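Local atomic coordinates of nonsense-mediated mRNA decay factor SMG5 (Homo sapiens, PDB entry 2HWY), a protein that takes part in nonsense-mediated mRNA decay, promoting dephosphorylation of UPF1, and has no RNase activity of its own, although it carries a PIN domain. Residues V6-A11 / D127-L132; L22-R27 / K63-I68. All blocks are in the same frame, centred on the assembly; numbering follows the deposited sequence.

Contact 1 (V6-A11 / D127-L132); sequences VPDTQA and DNPSVL
The side chains of Asp8 and Pro129 cross at about a right angle where two neighbouring parallel strands run out. The carboxylate of Asp8 does two jobs. With CG anti to the backbone N (chi1 -171°), OD1 turns back to accept Gln10 N at 2.8 Å, from above the carboxylate plane, and so caps the helix that follows. OD2 lies beside the Pro129 ring, nearest CB. Aspartate suits an N-cap because its short arm reaches the first-turn N-H groups.

Two residues further, Gln10, extended beyond CG, lies against Ser130: its CB is 3.4 Å from Ser130 OG and its NE2 3.3 Å from Ser130 CB. This is van der Waals packing. Further along the same helix, the small methyl of Ala11 lies against Asn128 O.

The backbones pair as a parallel sheet, Asn128 being bonded to Val6, in the strand, and to Asp8, just past its end. Asn128 N donates to Val6 O at 3.0 Å, and Asn128 O accepts Asp8 N at 2.7 Å. Pro7, with no N-H to give, costs this pattern nothing. On the face shared by Val6 and Asp127, Val6 CG2 meets Asp127 CG at 3.6 Å, the compact valine packing on the flank of the carboxylate; Val6 O and Asp127 OD1, two acceptors, come close without a bond.

Asp8 follows the first strand, where active PIN nucleases usually hold a metal-binding aspartate; SMG5 itself shows no RNase activity. Helix 94-103 covers Val6 and Asp127 through Leu103, strand 29-32 flanks Pro7, and helix 34-43 packs on Thr9.

Contact 2 (L22-R27 / K63-I68); sequences LATSGR and KGNRYI
Gly26 places its CA almost squarely over the centre of the Tyr67 ring, 4.2 Å from the ring centroid and only 12° off its normal, in a contact that has no hydrogen bond between its two segments. This is a CH-pi contact made by a backbone carbon. Gly26 leaves the helix with positive phi (74°), a conformation that favours glycine, and its bare CA faces the ring. The tyrosine comes from the facing loop, its CG anti to the carbonyl carbon (chi1 -67°), which carries the ring over the glycine while CB stays 4.0 Å from Ala23 O.

Beside the ring, Asn65 turns its amide toward the end of helix 16-25. Its OD1 stands 3.4 Å from Ala23 O; both are acceptors, so this is proximity without a bond. OD1 instead takes a weak bond from Tyr67 N at 3.3 Å, within its own loop, and also lies in the plane of the ring at its edge. The ND2 is held by Glu60, which also binds Thr24 OG1 weakly, so one carboxylate of helix 48-63 links both sides.

The contact belongs to the alpha/beta PIN fold: helix 16-25 leads into strand 29-32, and the loop after helix 48-63 leads into its parallel neighbour, strand 68-70. Gly64, with positive phi, ends helix 48-63 in a Schellman motif, and Asn65 follows at once. On the helix side, Ser25 closes an ST turn, OG accepting Arg27 N at 2.7 Å and donating to Leu22 O. Ala23 meets the loop with its carbonyl O, while its small methyl packs on Val30 and Tyr56, and Tyr67 pairs through its backbone with Val30.

Contact 1 lies at the C-terminal ends of strands 4-7 and 125-128, contact 2 near the N-terminal ends of strands 29-32 and 68-70, and their centres are about 18 Å apart. The centre of contact 1 is about 6 Å from that of the chain; the centre of contact 2 is about 13 Å from it, and this contact is largely at the surface. In sequence, contact 2 is nested inside the long loop that contact 1 closes. Helices 9-14 and 16-25, consecutive in the chain, join them, and the side chain of Asn128 packs on Leu22. Asp8, at the position linked to metal binding in active PIN nucleases, belongs to contact 1, so contact 2 is remote from that site.

Contact 1 (V6-A11 / D127-L132)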
# COMPACT_ATOMS: atom_id res chain seq x y z
N VAL A 6 -1.54 4.14 -0.80
CA VAL A 6 -2.11 2.79 -0.89
C VAL A 6 -1.09 1.73 -1.29
O VAL A 6 -0.74 1.61 -2.45
CB VAL A 6 -3.42 2.74 -1.74
CG1 VAL A 6 -4.23 4.00 -1.51
CG2 VAL A 6 -3.14 2.55 -3.21
N PRO A 7 -0.60 0.97 -0.30
CA PRO A 7 0.31 -0.15 -0.48
C PRO A 7 -0.15 -1.24 -1.43
O PRO A 7 -1.32 -1.66 -1.44
CB PRO A 7 0.40 -0.73 0.93
CG PRO A 7 0.17 0.40 1.81
CD PRO A 7 -0.85 1.22 1.13
N ASP A 8 0.83 -1.68 -2.22
CA ASP A 8 0.78 -2.91 -3.03
C ASP A 8 0.96 -4.07 -2.04
O ASP A 8 1.36 -3.83 -0.89
CB ASP A 8 1.96 -2.81 -4.02
CG ASP A 8 1.98 -3.88 -5.08
OD1 ASP A 8 1.78 -5.08 -4.77
OD2 ASP A 8 2.26 -3.52 -6.25
N THR A 9 0.66 -5.30 -2.44
CA THR A 9 0.98 -6.48 -1.64
C THR A 9 2.50 -6.55 -1.52
O THR A 9 3.06 -6.79 -0.45
CB THR A 9 0.47 -7.84 -2.26
OG1 THR A 9 -0.94 -7.97 -2.06
CG2 THR A 9 1.15 -9.04 -1.63
N GLN A 10 3.15 -6.34 -2.65
CA GLN A 10 4.59 -6.42 -2.69
C GLN A 10 5.23 -5.40 -1.75
O GLN A 10 6.23 -5.71 -1.10
CB GLN A 10 5.10 -6.20 -4.11
CG GLN A 10 5.68 -7.41 -4.77
CD GLN A 10 6.37 -7.04 -6.08
OE1 GLN A 10 7.49 -7.48 -6.37
NE2 GLN A 10 5.70 -6.21 -6.88
N ALA A 11 4.65 -4.20 -1.70
CA ALA A 11 5.17 -3.12 -0.85
C ALA A 11 5.10 -3.51 0.62
O ALA A 11 6.04 -3.28 1.37
CB ALA A 11 4.39 -1.83 -1.08
N ASP A 127 -0.22 5.68 -4.90
CA ASP A 127 -0.03 4.25 -4.86
C ASP A 127 1.43 3.86 -4.63
O ASP A 127 2.32 4.39 -5.29
CB ASP A 127 -0.49 3.71 -6.19
CG ASP A 127 -1.00 2.32 -6.10
OD1 ASP A 127 -0.38 1.51 -5.38
OD2 ASP A 127 -2.03 2.05 -6.79
N ASN A 128 1.67 2.91 -3.73
CA ASN A 128 2.99 2.35 -3.46
C ASN A 128 3.18 0.87 -3.83
O ASN A 128 2.70 0.03 -3.09
CB ASN A 128 3.20 2.39 -1.95
CG ASN A 128 3.47 3.75 -1.44
OD1 ASN A 128 3.40 4.76 -2.16
ND2 ASN A 128 3.80 3.81 -0.15
N PRO A 129 3.86 0.55 -4.97
CA PRO A 129 4.30 -0.82 -5.26
C PRO A 129 5.81 -1.07 -5.15
O PRO A 129 6.55 -0.24 -4.62
CB PRO A 129 3.83 -0.98 -6.71
CG PRO A 129 4.13 0.36 -7.31
CD PRO A 129 4.16 1.39 -6.14
N SER A 130 6.26 -2.20 -5.69
CA SER A 130 7.66 -2.42 -6.07
C SER A 130 7.76 -2.48 -7.63
O SER A 130 6.74 -2.48 -8.32
CB SER A 130 7.98 -3.91 -6.03
OG SER A 130 7.89 -4.38 -4.69
N VAL A 131 8.92 -2.92 -8.23
CA VAL A 131 9.22 -2.55 -9.62
C VAL A 131 9.24 -1.12 -10.23
O VAL A 131 8.46 -0.79 -11.14
CB VAL A 131 8.95 -3.45 -10.86
CG1 VAL A 131 9.65 -2.91 -12.13
CG2 VAL A 131 9.38 -4.89 -10.57
N LEU A 132 10.13 -0.29 -9.72
CA LEU A 132 9.99 1.16 -9.84
C LEU A 132 10.06 1.60 -11.30
O LEU A 132 9.06 2.03 -11.87
CB LEU A 132 11.08 1.87 -9.03

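Contact 2 (L22-R27 / K63-I68)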
# COMPACT_ATOMS: atom_id res chain seq x y z
N LEU A 22 5.58 5.59 7.42
CA LEU A 22 4.60 6.48 6.78
C LEU A 22 3.27 6.46 7.51
O LEU A 22 2.66 7.50 7.71
CB LEU A 22 4.39 6.07 5.33
CG LEU A 22 5.68 6.15 4.51
CD1 LEU A 22 5.66 5.20 3.33
CD2 LEU A 22 5.95 7.59 4.08
N ALA A 23 2.85 5.26 7.90
CA ALA A 23 1.60 5.02 8.62
C ALA A 23 1.62 5.59 10.03
O ALA A 23 0.59 5.85 10.63
CB ALA A 23 1.33 3.53 8.67
N THR A 24 2.83 5.73 10.56
CA THR A 24 3.06 6.27 11.89
C THR A 24 3.37 7.75 11.80
O THR A 24 3.31 8.46 12.80
CB THR A 24 4.21 5.51 12.60
OG1 THR A 24 3.68 4.29 13.13
CG2 THR A 24 4.84 6.32 13.73
N SER A 25 3.69 8.21 10.58
CA SER A 25 4.05 9.61 10.38
C SER A 25 2.92 10.48 10.88
O SER A 25 3.16 11.52 11.49
CB SER A 25 4.39 9.92 8.91
OG SER A 25 3.27 10.35 8.16
N GLY A 26 1.68 10.03 10.65
CA GLY A 26 0.51 10.88 10.90
C GLY A 26 0.35 11.97 9.84
O GLY A 26 -0.47 12.86 10.00
N ARG A 27 1.14 11.90 8.76
CA ARG A 27 1.03 12.83 7.63
C ARG A 27 0.25 12.18 6.49
O ARG A 27 -0.09 12.84 5.52
CB ARG A 27 2.43 13.24 7.11
CG ARG A 27 3.50 13.46 8.19
CD ARG A 27 3.67 14.91 8.60
NE ARG A 27 4.69 15.59 7.81
CZ ARG A 27 6.00 15.35 7.88
NH1 ARG A 27 6.50 14.41 8.69
NH2 ARG A 27 6.83 16.04 7.10
N LYS A 63 -2.80 -0.55 18.75
CA LYS A 63 -2.17 0.57 19.45
C LYS A 63 -2.98 1.85 19.28
O LYS A 63 -2.62 2.85 19.92
CB LYS A 63 -0.74 0.78 18.93
N GLY A 64 -4.00 1.84 18.47
CA GLY A 64 -4.93 2.96 18.32
C GLY A 64 -4.54 3.91 17.21
O GLY A 64 -4.81 5.10 17.28
N ASN A 65 -3.90 3.42 16.17
CA ASN A 65 -3.60 4.23 15.00
C ASN A 65 -4.80 4.42 14.10
O ASN A 65 -5.37 3.46 13.64
CB ASN A 65 -2.53 3.52 14.18
CG ASN A 65 -1.57 4.45 13.51
OD1 ASN A 65 -1.94 5.40 12.88
ND2 ASN A 65 -0.33 4.13 13.63
N ARG A 66 -5.15 5.67 13.84
CA ARG A 66 -6.39 6.01 13.20
C ARG A 66 -6.08 6.31 11.78
O ARG A 66 -6.94 6.60 11.00
CB ARG A 66 -7.02 7.24 13.84
CG ARG A 66 -7.10 7.21 15.36
CD ARG A 66 -8.51 7.09 15.92
NE ARG A 66 -9.42 6.33 15.08
CZ ARG A 66 -10.62 6.75 14.72
NH1 ARG A 66 -11.06 7.93 15.13
NH2 ARG A 66 -11.36 6.01 13.94
N TYR A 67 -4.80 6.25 11.47
CA TYR A 67 -4.31 6.69 10.19
C TYR A 67 -4.03 5.52 9.35
O TYR A 67 -3.26 5.58 8.44
CB TYR A 67 -3.05 7.49 10.36
CG TYR A 67 -3.28 8.77 11.06
CD1 TYR A 67 -2.88 8.95 12.34
CD2 TYR A 67 -3.94 9.80 10.45
CE1 TYR A 67 -3.10 10.09 12.98
CE2 TYR A 67 -4.18 10.93 11.10
CZ TYR A 67 -3.75 11.07 12.36
OH TYR A 67 -3.97 12.22 13.03
N ILE A 68 -4.68 4.41 9.66
CA ILE A 68 -4.54 3.26 8.83
C ILE A 68 -5.83 2.43 8.70
O ILE A 68 -6.53 2.25 9.66
CB ILE A 68 -3.29 2.50 9.21
CG1 ILE A 68 -3.14 1.25 8.42
CG2 ILE A 68 -3.29 2.15 10.63
CD1 ILE A 68 -2.11 0.45 8.96